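Local coordinates for protein beta-agarase D (Zobellia galactanivorans, PDB 4ASM) that cleaves the beta-1,4 linkages of agarose at random with retention of anomeric configuration, this chain being the GH16 catalytic domain of the secreted enzyme, at residues Y37-N40 and V45-F48; M54-K59 and M319-N324; N82-S87 and L91-S96; A137-M142 and S148-L153. All coordinates share one frame; numbering follows the deposited sequence.

Contact 1: Y37-N40 and V45-F48; sequences YTFN and VVDF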
loop_
_atom_site.group_PDB
_atom_site.type_symbol
_atom_site.label_atom_id
_atom_site.label_comp_id
_atom_site.label_asym_id
_atom_site.label_seq_id
_atom_site.Cartn_x
_atom_site.Cartn_y
_atom_site.Cartn_z
ATOM N N TYR A 37 2.783 -15.915 -17.471
ATOM C CA TYR A 37 1.848 -16.227 -18.532
ATOM C C TYR A 37 1.514 -14.968 -19.319
ATOM O O TYR A 37 2.031 -13.875 -19.026
ATOM C CB TYR A 37 0.587 -16.848 -17.910
ATOM C CG TYR A 37 -0.048 -16.019 -16.796
ATOM C CD1 TYR A 37 0.395 -16.134 -15.473
ATOM C CD2 TYR A 37 -1.079 -15.130 -17.077
ATOM C CE1 TYR A 37 -0.191 -15.365 -14.456
ATOM C CE2 TYR A 37 -1.647 -14.354 -16.081
ATOM C CZ TYR A 37 -1.206 -14.495 -14.778
ATOM O OH TYR A 37 -1.796 -13.723 -13.791
ATOM N N THR A 38 0.656 -15.118 -20.325
ATOM C CA THR A 38 0.179 -13.999 -21.109
ATOM C C THR A 38 -1.257 -13.677 -20.735
ATOM O O THR A 38 -2.113 -14.563 -20.697
ATOM C CB THR A 38 0.315 -14.284 -22.637
ATOM O OG1 THR A 38 1.705 -14.405 -22.961
ATOM C CG2 THR A 38 -0.302 -13.157 -23.469
ATOM N N PHE A 39 -1.496 -12.413 -20.390
ATOM C CA PHE A 39 -2.830 -11.863 -20.304
ATOM C C PHE A 39 -2.794 -10.569 -21.104
ATOM O O PHE A 39 -2.133 -9.603 -20.701
ATOM C CB PHE A 39 -3.252 -11.603 -18.849
ATOM C CG PHE A 39 -4.499 -10.761 -18.732
ATOM C CD1 PHE A 39 -5.682 -11.153 -19.346
ATOM C CD2 PHE A 39 -4.482 -9.564 -18.019
ATOM C CE1 PHE A 39 -6.829 -10.373 -19.267
ATOM C CE2 PHE A 39 -5.615 -8.759 -17.942
ATOM C CZ PHE A 39 -6.806 -9.171 -18.563
ATOM N N ASN A 40 -3.454 -10.552 -22.259
ATOM C CA ASN A 40 -3.493 -9.344 -23.066
ATOM C C ASN A 40 -4.547 -8.381 -22.530
ATOM O O ASN A 40 -5.622 -8.813 -22.102
ATOM C CB ASN A 40 -3.725 -9.645 -24.556
ATOM C CG ASN A 40 -2.505 -10.261 -25.223
ATOM O OD1 ASN A 40 -2.474 -11.470 -25.442
ATOM N ND2 ASN A 40 -1.494 -9.440 -25.539
ATOM N N VAL A 45 -14.315 -6.294 -18.211
ATOM C CA VAL A 45 -14.018 -6.787 -16.862
ATOM C C VAL A 45 -13.916 -8.298 -16.942
ATOM O O VAL A 45 -14.901 -8.980 -17.276
ATOM C CB VAL A 45 -15.121 -6.420 -15.852
ATOM C CG1 VAL A 45 -14.763 -6.990 -14.469
ATOM C CG2 VAL A 45 -15.302 -4.926 -15.803
ATOM N N VAL A 46 -12.721 -8.815 -16.688
ATOM C CA VAL A 46 -12.452 -10.241 -16.815
ATOM C C VAL A 46 -11.572 -10.758 -15.674
ATOM O O VAL A 46 -10.820 -9.996 -15.035
ATOM C CB VAL A 46 -11.754 -10.583 -18.166
ATOM C CG1 VAL A 46 -12.601 -10.175 -19.364
ATOM C CG2 VAL A 46 -10.372 -9.926 -18.234
ATOM N N ASP A 47 -11.651 -12.058 -15.444
ATOM C CA ASP A 47 -10.721 -12.751 -14.579
ATOM C C ASP A 47 -9.499 -13.110 -15.409
ATOM O O ASP A 47 -9.604 -13.329 -16.630
ATOM C CB ASP A 47 -11.327 -14.063 -14.060
ATOM C CG ASP A 47 -12.492 -13.857 -13.110
ATOM O OD1 ASP A 47 -12.636 -12.773 -12.491
ATOM O OD2 ASP A 47 -13.280 -14.821 -12.958
ATOM N N PHE A 48 -8.349 -13.221 -14.759
ATOM C CA PHE A 48 -7.140 -13.674 -15.440
ATOM C C PHE A 48 -6.220 -14.462 -14.525
ATOM O O PHE A 48 -6.363 -14.444 -13.306
ATOM C CB PHE A 48 -6.403 -12.529 -16.169
ATOM C CG PHE A 48 -5.855 -11.439 -15.267
ATOM C CD1 PHE A 48 -4.566 -11.538 -14.774
ATOM C CD2 PHE A 48 -6.600 -10.296 -14.974
ATOM C CE1 PHE A 48 -3.999 -10.525 -13.968
ATOM C CE2 PHE A 48 -6.043 -9.282 -14.171
ATOM C CZ PHE A 48 -4.744 -9.410 -13.668
#
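The rings of Phe39 and Phe48 lie face on face in an offset stack, with centroids 4.2 Å apart and planes only 5° from parallel. The contact ties the loop ahead of strand 47-48 to that strand at the margin of the GH16 beta-sandwich. The offset puts Phe48 CB over the Phe39 face, 3.6 Å from the Phe39 ring centroid, as a CH-pi contact. Phe39 CD2 in turn sits above the rim of the Phe48 face. The edge of Phe48 meets Tyr37, whose OH lies near the Phe48 ring plane, 3.7 Å from Phe48 CD1. That hydroxyl is hydrogen-bonded to Asp33. A chi1 of 167° turns the Phe39 ring away from its own backbone N and lays it against one face of Phe48. Trp56 meets Phe48 from the side away from Phe39, so three aromatic rings follow one another. The backbone of Phe39 also bonds to Val86 of strand 84-87. An alanine in place of Phe39 removes this ring and would probably leave one face of Phe48 without its stacking partner and Val46 CG2 without the ring it touches. Val46 CG2 reaches the far end of the Phe39 ring, 3.7 Å from Phe39 CZ.

Contact 2: M54-K59 and M319-N324; sequences MKWYNK and MDIIIN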
loop_
_atom_site.group_PDB
_atom_site.type_symbol
_atom_site.label_atom_id
_atom_site.label_comp_id
_atom_site.label_asym_id
_atom_site.label_seq_id
_atom_site.Cartn_x
_atom_site.Cartn_y
_atom_site.Cartn_z
ATOM N N MET A 54 -8.180 -18.661 -12.395
ATOM C CA MET A 54 -8.627 -17.292 -12.228
ATOM C C MET A 54 -7.993 -16.829 -10.932
ATOM O O MET A 54 -8.438 -17.220 -9.853
ATOM C CB MET A 54 -10.141 -17.234 -12.080
ATOM C CG MET A 54 -10.908 -17.886 -13.195
ATOM S SD MET A 54 -12.549 -18.391 -12.619
ATOM C CE MET A 54 -13.355 -18.568 -14.220
ATOM N N LYS A 55 -6.954 -16.004 -11.021
ATOM C CA LYS A 55 -6.319 -15.504 -9.809
ATOM C C LYS A 55 -6.656 -14.047 -9.525
ATOM O O LYS A 55 -6.545 -13.614 -8.385
ATOM C CB LYS A 55 -4.800 -15.635 -9.911
ATOM C CG LYS A 55 -4.303 -17.056 -9.820
ATOM C CD LYS A 55 -2.795 -17.104 -9.820
ATOM C CE LYS A 55 -2.301 -18.541 -9.750
ATOM N NZ LYS A 55 -2.353 -19.022 -8.344
ATOM N N TRP A 56 -7.001 -13.296 -10.562
ATOM C CA TRP A 56 -7.257 -11.868 -10.454
ATOM C C TRP A 56 -8.427 -11.470 -11.324
ATOM O O TRP A 56 -8.783 -12.198 -12.263
ATOM C CB TRP A 56 -6.048 -11.048 -10.953
ATOM C CG TRP A 56 -4.733 -11.418 -10.349
ATOM C CD1 TRP A 56 -3.876 -12.371 -10.791
ATOM C CD2 TRP A 56 -4.116 -10.826 -9.194
ATOM N NE1 TRP A 56 -2.764 -12.423 -9.995
ATOM C CE2 TRP A 56 -2.885 -11.491 -8.997
ATOM C CE3 TRP A 56 -4.476 -9.783 -8.316
ATOM C CZ2 TRP A 56 -2.007 -11.171 -7.944
ATOM C CZ3 TRP A 56 -3.614 -9.463 -7.267
ATOM C CH2 TRP A 56 -2.381 -10.153 -7.089
ATOM N N TYR A 57 -8.994 -10.303 -11.050
ATOM C CA TYR A 57 -9.776 -9.580 -12.057
ATOM C C TYR A 57 -9.260 -8.150 -12.207
ATOM O O TYR A 57 -8.663 -7.583 -11.273
ATOM C CB TYR A 57 -11.294 -9.645 -11.827
ATOM C CG TYR A 57 -11.779 -9.267 -10.452
ATOM C CD1 TYR A 57 -11.898 -10.224 -9.451
ATOM C CD2 TYR A 57 -12.144 -7.953 -10.153
ATOM C CE1 TYR A 57 -12.369 -9.886 -8.184
ATOM C CE2 TYR A 57 -12.611 -7.607 -8.889
ATOM C CZ TYR A 57 -12.716 -8.574 -7.913
ATOM O OH TYR A 57 -13.177 -8.218 -6.654
ATOM N N ASN A 58 -9.480 -7.583 -13.392
ATOM C CA ASN A 58 -8.894 -6.301 -13.778
ATOM C C ASN A 58 -9.714 -5.095 -13.341
ATOM O O ASN A 58 -9.845 -4.104 -14.088
ATOM C CB ASN A 58 -8.579 -6.267 -15.291
ATOM C CG ASN A 58 -9.821 -6.461 -16.169
ATOM O OD1 ASN A 58 -10.900 -6.834 -15.682
ATOM N ND2 ASN A 58 -9.669 -6.202 -17.472
ATOM N N LYS A 59 -10.217 -5.152 -12.105
ATOM C CA LYS A 59 -11.015 -4.069 -11.570
ATOM C C LYS A 59 -10.788 -3.943 -10.066
ATOM O O LYS A 59 -10.370 -4.893 -9.424
ATOM C CB LYS A 59 -12.510 -4.323 -11.895
ATOM C CG LYS A 59 -13.464 -3.202 -11.524
ATOM C CD LYS A 59 -14.851 -3.536 -12.090
ATOM C CE LYS A 59 -15.871 -2.489 -11.681
ATOM N NZ LYS A 59 -17.127 -2.631 -12.493
ATOM N N MET A 319 -9.248 -9.622 3.940
ATOM C CA MET A 319 -8.963 -8.530 3.018
ATOM C C MET A 319 -8.675 -8.998 1.592
ATOM O O MET A 319 -8.144 -10.087 1.381
ATOM C CB MET A 319 -7.779 -7.710 3.537
ATOM C CG MET A 319 -8.072 -7.053 4.878
ATOM S SD MET A 319 -6.713 -5.972 5.352
ATOM C CE MET A 319 -7.283 -5.574 7.016
ATOM N N ASP A 320 -9.084 -8.181 0.621
ATOM C CA ASP A 320 -8.699 -8.362 -0.773
ATOM C C ASP A 320 -7.307 -7.817 -1.023
ATOM O O ASP A 320 -6.964 -6.727 -0.554
ATOM C CB ASP A 320 -9.659 -7.593 -1.685
ATOM C CG ASP A 320 -11.098 -8.079 -1.556
ATOM O OD1 ASP A 320 -11.307 -9.309 -1.636
ATOM O OD2 ASP A 320 -11.999 -7.236 -1.392
ATOM N N ILE A 321 -6.522 -8.553 -1.809
ATOM C CA ILE A 321 -5.227 -8.044 -2.297
ATOM C C ILE A 321 -5.492 -7.206 -3.538
ATOM O O ILE A 321 -6.112 -7.691 -4.500
ATOM C CB ILE A 321 -4.244 -9.165 -2.685
ATOM C CG1 ILE A 321 -3.988 -10.109 -1.520
ATOM C CG2 ILE A 321 -2.920 -8.552 -3.177
ATOM C CD1 ILE A 321 -3.368 -11.445 -1.949
ATOM N N ILE A 322 -5.035 -5.956 -3.501
ATOM C CA ILE A 322 -5.205 -5.016 -4.603
ATOM C C ILE A 322 -3.838 -4.493 -5.039
ATOM O O ILE A 322 -2.968 -4.180 -4.213
ATOM C CB ILE A 322 -6.105 -3.827 -4.181
ATOM C CG1 ILE A 322 -7.501 -4.360 -3.755
ATOM C CG2 ILE A 322 -6.204 -2.806 -5.306
ATOM C CD1 ILE A 322 -8.425 -3.338 -3.141
ATOM N N ILE A 323 -3.623 -4.444 -6.350
ATOM C CA ILE A 323 -2.427 -3.795 -6.884
ATOM C C ILE A 323 -2.913 -2.734 -7.828
ATOM O O ILE A 323 -3.790 -2.992 -8.660
ATOM C CB ILE A 323 -1.491 -4.796 -7.599
ATOM C CG1 ILE A 323 -1.065 -5.887 -6.619
ATOM C CG2 ILE A 323 -0.273 -4.035 -8.169
ATOM C CD1 ILE A 323 -0.234 -6.990 -7.263
ATOM N N ASN A 324 -2.369 -1.524 -7.717
ATOM C CA ASN A 324 -2.812 -0.455 -8.607
ATOM C C ASN A 324 -1.819 0.689 -8.727
ATOM O O ASN A 324 -0.777 0.688 -8.077
ATOM C CB ASN A 324 -4.224 0.078 -8.225
ATOM C CG ASN A 324 -4.223 1.009 -7.004
ATOM O OD1 ASN A 324 -3.197 1.548 -6.617
ATOM N ND2 ASN A 324 -5.396 1.226 -6.426
#
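The apolar interior of the GH16 beta-sandwich takes in the indole of Trp56, which meets Ile321 and Ile323 of strand 320-326. The two segments are not direct neighbours. Strand 112-125 pairs with both of them, and the nearest CA atoms, those of Trp56 and Ile321, are 9.2 Å apart. The Trp56 side chain covers this distance. Its CG is anti to the carbonyl carbon, chi1 -52°, and the six-membered ring leads. Trp56 CH2 lies 3.8 Å from Ile323 CD1, the tip of an extended isoleucine chain that approaches obliquely to the ring. The adjacent Trp56 CZ3 is 4.2 Å from the Ile321 CG2 branch. Trp56 CZ3 also comes within 4.1 Å of Ile321 O, a plain van der Waals approach. No hydrogen bond links the segments. The polar corner of the indole points elsewhere, and Trp56 NE1 is satisfied by Asp33 OD2, the same oxygen that takes Tyr37 OH. This bond helps to fix the rotation of the indole while its benzene end meets the isoleucines. Ile356 of strand 350-362 touches both Trp56 and Ile321, and Ile123 of strand 112-125 also packs on the indole. At its root, Trp56 shares with Lys55 the place opposite Phe48, a classic beta bulge in the edge pairing of a beta-sandwich.

Contact 3: N82-S87 and L91-S96; sequences NHVAVS and LNIWAS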
loop_
_atom_site.group_PDB
_atom_site.type_symbol
_atom_site.label_atom_id
_atom_site.label_comp_id
_atom_site.label_asym_id
_atom_site.label_seq_id
_atom_site.Cartn_x
_atom_site.Cartn_y
_atom_site.Cartn_z
ATOM N N ASN A 82 -8.386 -1.715 -19.261
ATOM C CA ASN A 82 -7.359 -2.090 -20.244
ATOM C C ASN A 82 -5.943 -1.612 -19.908
ATOM O O ASN A 82 -5.035 -1.738 -20.738
ATOM C CB ASN A 82 -7.757 -1.701 -21.682
ATOM C CG ASN A 82 -7.638 -0.224 -21.943
ATOM O OD1 ASN A 82 -7.325 0.570 -21.042
ATOM N ND2 ASN A 82 -7.883 0.168 -23.185
ATOM N N HIS A 83 -5.769 -1.068 -18.700
ATOM C CA HIS A 83 -4.436 -0.650 -18.214
ATOM C C HIS A 83 -3.787 -1.712 -17.318
ATOM O O HIS A 83 -3.027 -1.399 -16.409
ATOM C CB HIS A 83 -4.531 0.717 -17.506
ATOM C CG HIS A 83 -4.594 1.875 -18.451
ATOM N ND1 HIS A 83 -5.344 1.854 -19.612
ATOM C CD2 HIS A 83 -3.931 3.055 -18.447
ATOM C CE1 HIS A 83 -5.168 2.996 -20.259
ATOM N NE2 HIS A 83 -4.319 3.741 -19.574
ATOM N N VAL A 84 -4.067 -2.977 -17.627
ATOM C CA VAL A 84 -3.605 -4.140 -16.878
ATOM C C VAL A 84 -3.253 -5.202 -17.904
ATOM O O VAL A 84 -4.038 -5.469 -18.806
ATOM C CB VAL A 84 -4.754 -4.728 -16.009
ATOM C CG1 VAL A 84 -4.310 -6.023 -15.340
ATOM C CG2 VAL A 84 -5.251 -3.707 -14.973
ATOM N N ALA A 85 -2.059 -5.772 -17.784
ATOM C CA ALA A 85 -1.678 -6.915 -18.632
ATOM C C ALA A 85 -0.670 -7.784 -17.885
ATOM O O ALA A 85 -0.066 -7.358 -16.893
ATOM C CB ALA A 85 -1.070 -6.419 -19.931
ATOM N N VAL A 86 -0.493 -9.017 -18.352
ATOM C CA VAL A 86 0.595 -9.845 -17.851
ATOM C C VAL A 86 1.376 -10.267 -19.081
ATOM O O VAL A 86 0.790 -10.787 -20.030
ATOM C CB VAL A 86 0.098 -11.064 -17.030
ATOM C CG1 VAL A 86 1.263 -11.870 -16.449
ATOM C CG2 VAL A 86 -0.818 -10.575 -15.909
ATOM N N SER A 87 2.686 -10.008 -19.066
ATOM C CA SER A 87 3.572 -10.370 -20.185
ATOM C C SER A 87 5.016 -10.146 -19.811
ATOM O O SER A 87 5.324 -9.323 -18.946
ATOM C CB SER A 87 3.235 -9.594 -21.470
ATOM O OG SER A 87 3.392 -8.207 -21.268
ATOM N N LEU A 91 3.420 -8.790 -14.121
ATOM C CA LEU A 91 2.212 -7.980 -14.170
ATOM C C LEU A 91 2.612 -6.554 -14.589
ATOM O O LEU A 91 3.571 -5.992 -14.037
ATOM C CB LEU A 91 1.562 -7.952 -12.782
ATOM C CG LEU A 91 0.389 -7.000 -12.556
ATOM C CD1 LEU A 91 -0.886 -7.420 -13.332
ATOM C CD2 LEU A 91 0.110 -6.842 -11.061
ATOM N N ASN A 92 1.876 -5.985 -15.540
ATOM C CA ASN A 92 2.069 -4.612 -15.987
ATOM C C ASN A 92 0.810 -3.842 -15.603
ATOM O O ASN A 92 -0.293 -4.239 -15.979
ATOM C CB ASN A 92 2.192 -4.542 -17.525
ATOM C CG ASN A 92 3.534 -5.069 -18.068
ATOM O OD1 ASN A 92 4.248 -4.335 -18.746
ATOM N ND2 ASN A 92 3.849 -6.338 -17.811
ATOM N N ILE A 93 0.968 -2.759 -14.839
ATOM C CA ILE A 93 -0.152 -1.853 -14.550
ATOM C C ILE A 93 0.355 -0.454 -14.822
ATOM O O ILE A 93 1.325 -0.023 -14.206
ATOM C CB ILE A 93 -0.644 -1.997 -13.089
ATOM C CG1 ILE A 93 -1.369 -3.329 -12.939
ATOM C CG2 ILE A 93 -1.636 -0.872 -12.727
ATOM C CD1 ILE A 93 -1.896 -3.608 -11.530
ATOM N N TRP A 94 -0.280 0.257 -15.744
ATOM C CA TRP A 94 0.259 1.548 -16.150
ATOM C C TRP A 94 -0.745 2.672 -16.071
ATOM O O TRP A 94 -1.915 2.463 -15.743
ATOM C CB TRP A 94 0.867 1.462 -17.555
ATOM C CG TRP A 94 -0.075 1.150 -18.662
ATOM C CD1 TRP A 94 -0.666 2.048 -19.501
ATOM C CD2 TRP A 94 -0.501 -0.148 -19.085
ATOM N NE1 TRP A 94 -1.439 1.389 -20.439
ATOM C CE2 TRP A 94 -1.358 0.040 -20.199
ATOM C CE3 TRP A 94 -0.238 -1.455 -18.640
ATOM C CZ2 TRP A 94 -1.973 -1.026 -20.857
ATOM C CZ3 TRP A 94 -0.865 -2.525 -19.301
ATOM C CH2 TRP A 94 -1.713 -2.293 -20.401
ATOM N N ALA A 95 -0.245 3.871 -16.358
ATOM C CA ALA A 95 -1.047 5.072 -16.385
ATOM C C ALA A 95 -0.889 5.748 -17.731
ATOM O O ALA A 95 0.158 5.610 -18.380
ATOM C CB ALA A 95 -0.582 6.004 -15.278
ATOM N N SER A 96 -1.924 6.488 -18.126
ATOM C CA SER A 96 -1.875 7.300 -19.339
ATOM C C SER A 96 -2.843 8.463 -19.193
ATOM O O SER A 96 -3.637 8.499 -18.247
ATOM C CB SER A 96 -2.256 6.468 -20.571
ATOM O OG SER A 96 -3.648 6.151 -20.542
HETATM O O HOH W 1 6.821 -7.167 -18.534
#
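His83 and Trp94 carry the open end of the hairpin formed by strands 84-87 and 90-96. From the backbone of His83, CB passes 3.6 Å from Trp94 O. His83 CG comes next, close to Trp94 NE1, which lies over the centre of the imidazole face. His83 CD2 meets Trp94 CD1 at 3.6 Å. The imidazole and the five-membered indole ring form an offset stack, planes at 21°. At the tip, His83 NE2 and Ser96 OG share a nearly straight hydrogen bond of 2.7 Å. Ser96 OG is also bonded by Arg119. The indole's six-membered ring lies against the opposing backbone, with His83 CA 3.7 Å from its centroid as a CH-pi contact. With chi1 at 64°, Trp94 CG sits between its own N and carbonyl carbon, which swings the indole across to residues 82-85. A leucine in place of Trp94 would probably leave the imidazole without its stacking partner. Further along, Ala85 and Asn92 exchange two backbone bonds, the shorter being Asn92 N to Ala85 O at 2.7 Å. Residues 82-87 belong to the substrate-binding stretch inferred by similarity. Strand 90-96 also pairs with strands 112-125 and 350-362, and Leu91 and Ile93 pack on strand 320-326.

Contact 4: A137-M142 and S148-L153; sequences ARVKVM and SDIWLL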
loop_
_atom_site.group_PDB
_atom_site.type_symbol
_atom_site.label_atom_id
_atom_site.label_comp_id
_atom_site.label_asym_id
_atom_site.label_seq_id
_atom_site.Cartn_x
_atom_site.Cartn_y
_atom_site.Cartn_z
ATOM N N ALA A 137 5.911 -9.007 -2.480
ATOM C CA ALA A 137 6.027 -8.857 -3.925
ATOM C C ALA A 137 7.408 -8.399 -4.339
ATOM O O ALA A 137 8.081 -7.688 -3.588
ATOM C CB ALA A 137 4.983 -7.875 -4.455
ATOM N N ARG A 138 7.822 -8.818 -5.536
ATOM C CA ARG A 138 9.009 -8.253 -6.161
ATOM C C ARG A 138 8.497 -7.325 -7.245
ATOM O O ARG A 138 7.778 -7.743 -8.154
ATOM C CB ARG A 138 9.924 -9.335 -6.738
ATOM C CG ARG A 138 11.193 -8.764 -7.341
ATOM C CD ARG A 138 12.195 -9.895 -7.667
ATOM N NE ARG A 138 13.469 -9.314 -8.111
ATOM C CZ ARG A 138 13.805 -9.098 -9.380
ATOM N NH1 ARG A 138 12.976 -9.413 -10.364
ATOM N NH2 ARG A 138 14.980 -8.535 -9.665
ATOM N N VAL A 139 8.874 -6.051 -7.146
ATOM C CA VAL A 139 8.234 -4.990 -7.921
ATOM C C VAL A 139 9.230 -3.919 -8.350
ATOM O O VAL A 139 10.076 -3.524 -7.549
ATOM C CB VAL A 139 7.071 -4.360 -7.107
ATOM C CG1 VAL A 139 7.530 -3.898 -5.705
ATOM C CG2 VAL A 139 6.396 -3.236 -7.892
ATOM N N LYS A 140 9.142 -3.490 -9.615
ATOM C CA LYS A 140 9.872 -2.323 -10.065
ATOM C C LYS A 140 8.965 -1.124 -9.841
ATOM O O LYS A 140 7.993 -0.915 -10.584
ATOM C CB LYS A 140 10.231 -2.435 -11.535
ATOM C CG LYS A 140 11.121 -1.290 -12.025
ATOM C CD LYS A 140 11.476 -1.456 -13.479
ATOM C CE LYS A 140 12.470 -0.403 -13.935
ATOM N NZ LYS A 140 12.788 -0.565 -15.393
ATOM N N VAL A 141 9.307 -0.337 -8.821
ATOM C CA VAL A 141 8.540 0.868 -8.496
ATOM C C VAL A 141 8.528 1.798 -9.714
ATOM O O VAL A 141 9.567 1.984 -10.360
ATOM C CB VAL A 141 9.179 1.577 -7.279
ATOM C CG1 VAL A 141 8.451 2.879 -6.942
ATOM C CG2 VAL A 141 9.228 0.616 -6.067
ATOM N N MET A 142 7.382 2.398 -10.039
ATOM C CA MET A 142 7.336 3.316 -11.174
ATOM C C MET A 142 8.215 4.531 -10.955
ATOM O O MET A 142 8.146 5.173 -9.901
ATOM C CB MET A 142 5.935 3.810 -11.446
ATOM C CG MET A 142 4.996 2.773 -11.898
ATOM S SD MET A 142 3.464 3.546 -12.512
ATOM C CE MET A 142 2.959 4.310 -10.967
ATOM N N SER A 148 2.746 3.975 -6.654
ATOM C CA SER A 148 2.870 2.532 -6.898
ATOM C C SER A 148 2.339 1.844 -5.652
ATOM O O SER A 148 2.917 2.012 -4.558
ATOM C CB SER A 148 4.339 2.170 -7.115
ATOM O OG SER A 148 4.849 2.784 -8.292
ATOM N N ASP A 149 1.231 1.106 -5.799
ATOM C CA ASP A 149 0.477 0.583 -4.644
ATOM C C ASP A 149 0.301 -0.921 -4.668
ATOM O O ASP A 149 -0.151 -1.492 -5.684
ATOM C CB ASP A 149 -0.945 1.178 -4.579
ATOM C CG ASP A 149 -0.971 2.687 -4.422
ATOM O OD1 ASP A 149 -0.107 3.257 -3.725
ATOM O OD2 ASP A 149 -1.934 3.298 -4.986
ATOM N N ILE A 150 0.635 -1.566 -3.547
ATOM C CA ILE A 150 0.283 -2.972 -3.313
ATOM C C ILE A 150 -0.314 -2.995 -1.929
ATOM O O ILE A 150 0.321 -2.553 -0.967
ATOM C CB ILE A 150 1.510 -3.899 -3.366
ATOM C CG1 ILE A 150 2.187 -3.785 -4.738
ATOM C CG2 ILE A 150 1.087 -5.323 -3.035
ATOM C CD1 ILE A 150 3.481 -4.585 -4.881
ATOM N N TRP A 151 -1.557 -3.447 -1.817
ATOM C CA TRP A 151 -2.242 -3.260 -0.545
ATOM C C TRP A 151 -3.364 -4.264 -0.315
ATOM O O TRP A 151 -3.692 -5.052 -1.214
ATOM C CB TRP A 151 -2.730 -1.802 -0.425
ATOM C CG TRP A 151 -3.566 -1.265 -1.566
ATOM C CD1 TRP A 151 -3.210 -1.159 -2.893
ATOM C CD2 TRP A 151 -4.882 -0.715 -1.458
ATOM N NE1 TRP A 151 -4.237 -0.580 -3.604
ATOM C CE2 TRP A 151 -5.273 -0.302 -2.748
ATOM C CE3 TRP A 151 -5.771 -0.535 -0.389
ATOM C CZ2 TRP A 151 -6.525 0.274 -3.003
ATOM C CZ3 TRP A 151 -7.003 0.050 -0.623
ATOM C CH2 TRP A 151 -7.372 0.463 -1.927
ATOM N N LEU A 152 -3.909 -4.237 0.900
ATOM C CA LEU A 152 -4.985 -5.140 1.325
ATOM C C LEU A 152 -6.166 -4.305 1.819
ATOM O O LEU A 152 -5.969 -3.332 2.579
ATOM C CB LEU A 152 -4.486 -6.051 2.458
ATOM C CG LEU A 152 -3.144 -6.755 2.294
ATOM C CD1 LEU A 152 -2.774 -7.515 3.565
ATOM C CD2 LEU A 152 -3.121 -7.675 1.067
ATOM N N LEU A 153 -7.386 -4.664 1.417
ATOM C CA LEU A 153 -8.562 -3.867 1.804
ATOM C C LEU A 153 -9.742 -4.788 2.052
ATOM O O LEU A 153 -10.051 -5.630 1.198
ATOM C CB LEU A 153 -8.907 -2.850 0.715
ATOM C CG LEU A 153 -10.095 -1.903 0.937
ATOM C CD1 LEU A 153 -9.890 -0.992 2.156
ATOM C CD2 LEU A 153 -10.373 -1.067 -0.324
HETATM O O HOH W 2 5.781 5.393 -8.142
#
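The two layers of the GH16 jelly-roll sandwich face each other here, with strand 133-140 in one and strand 147-153 in the other. The segments run in roughly opposite directions and meet through side chains. Ile150 CD1 is the apolar link. It lies 3.6 Å from Ala137 CB and 4.2 Å from Val139 CG1, the last pair meeting tip to tip. With chi2 at 176°, the Ile150 chain is extended and its CD1 reaches the facing layer. The other link is polar and sits where the chain leaves strand 133-140. Met142 N donates to Ser148 OG over 3.1 Å, at an angle of 154°. A water probably adds a second tie, lying within bonding distance of Met142 O and 2.8 Å from Ser148 OG. The buried hydroxyl thus has two polar partners. Aliphatic groups close round it, with Val141 CG1 3.8 Å from Ser148 OG. Leu351 of strand 350-362 touches Val139, Met142 and Ser148. Strand 147-153 pairs with strand 159-166, which bears Glu160 and Glu165, the probable nucleophile and proton donor. The Met142 chain bends at its last torsion, chi3 -63°, and this brings Met142 CE to 3.6 Å from Ser148 OG.

In the fold
All four contacts lie within the GH16 catalytic domain. Contact 1 closes first along the chain. Contact 2 then joins residues 54-59 to 319-324, and the residues between them include contacts 3 and 4 in turn. Contacts 1 and 3 have centres about 10 Å apart, and contacts 1 and 2 about 11 Å. Strands 47-48 and 56-57 pair, as do strands 320-326 and 147-153, so contact 2 touches both contact 1 and contact 4. It also packs on contact 3 through Ile323. Contacts 1 and 4 are farthest apart, centres about 19 Å. Together they run from the margin of the sandwich to its centre, linking the probable substrate-binding hairpin to the strands beside the probable catalytic glutamates.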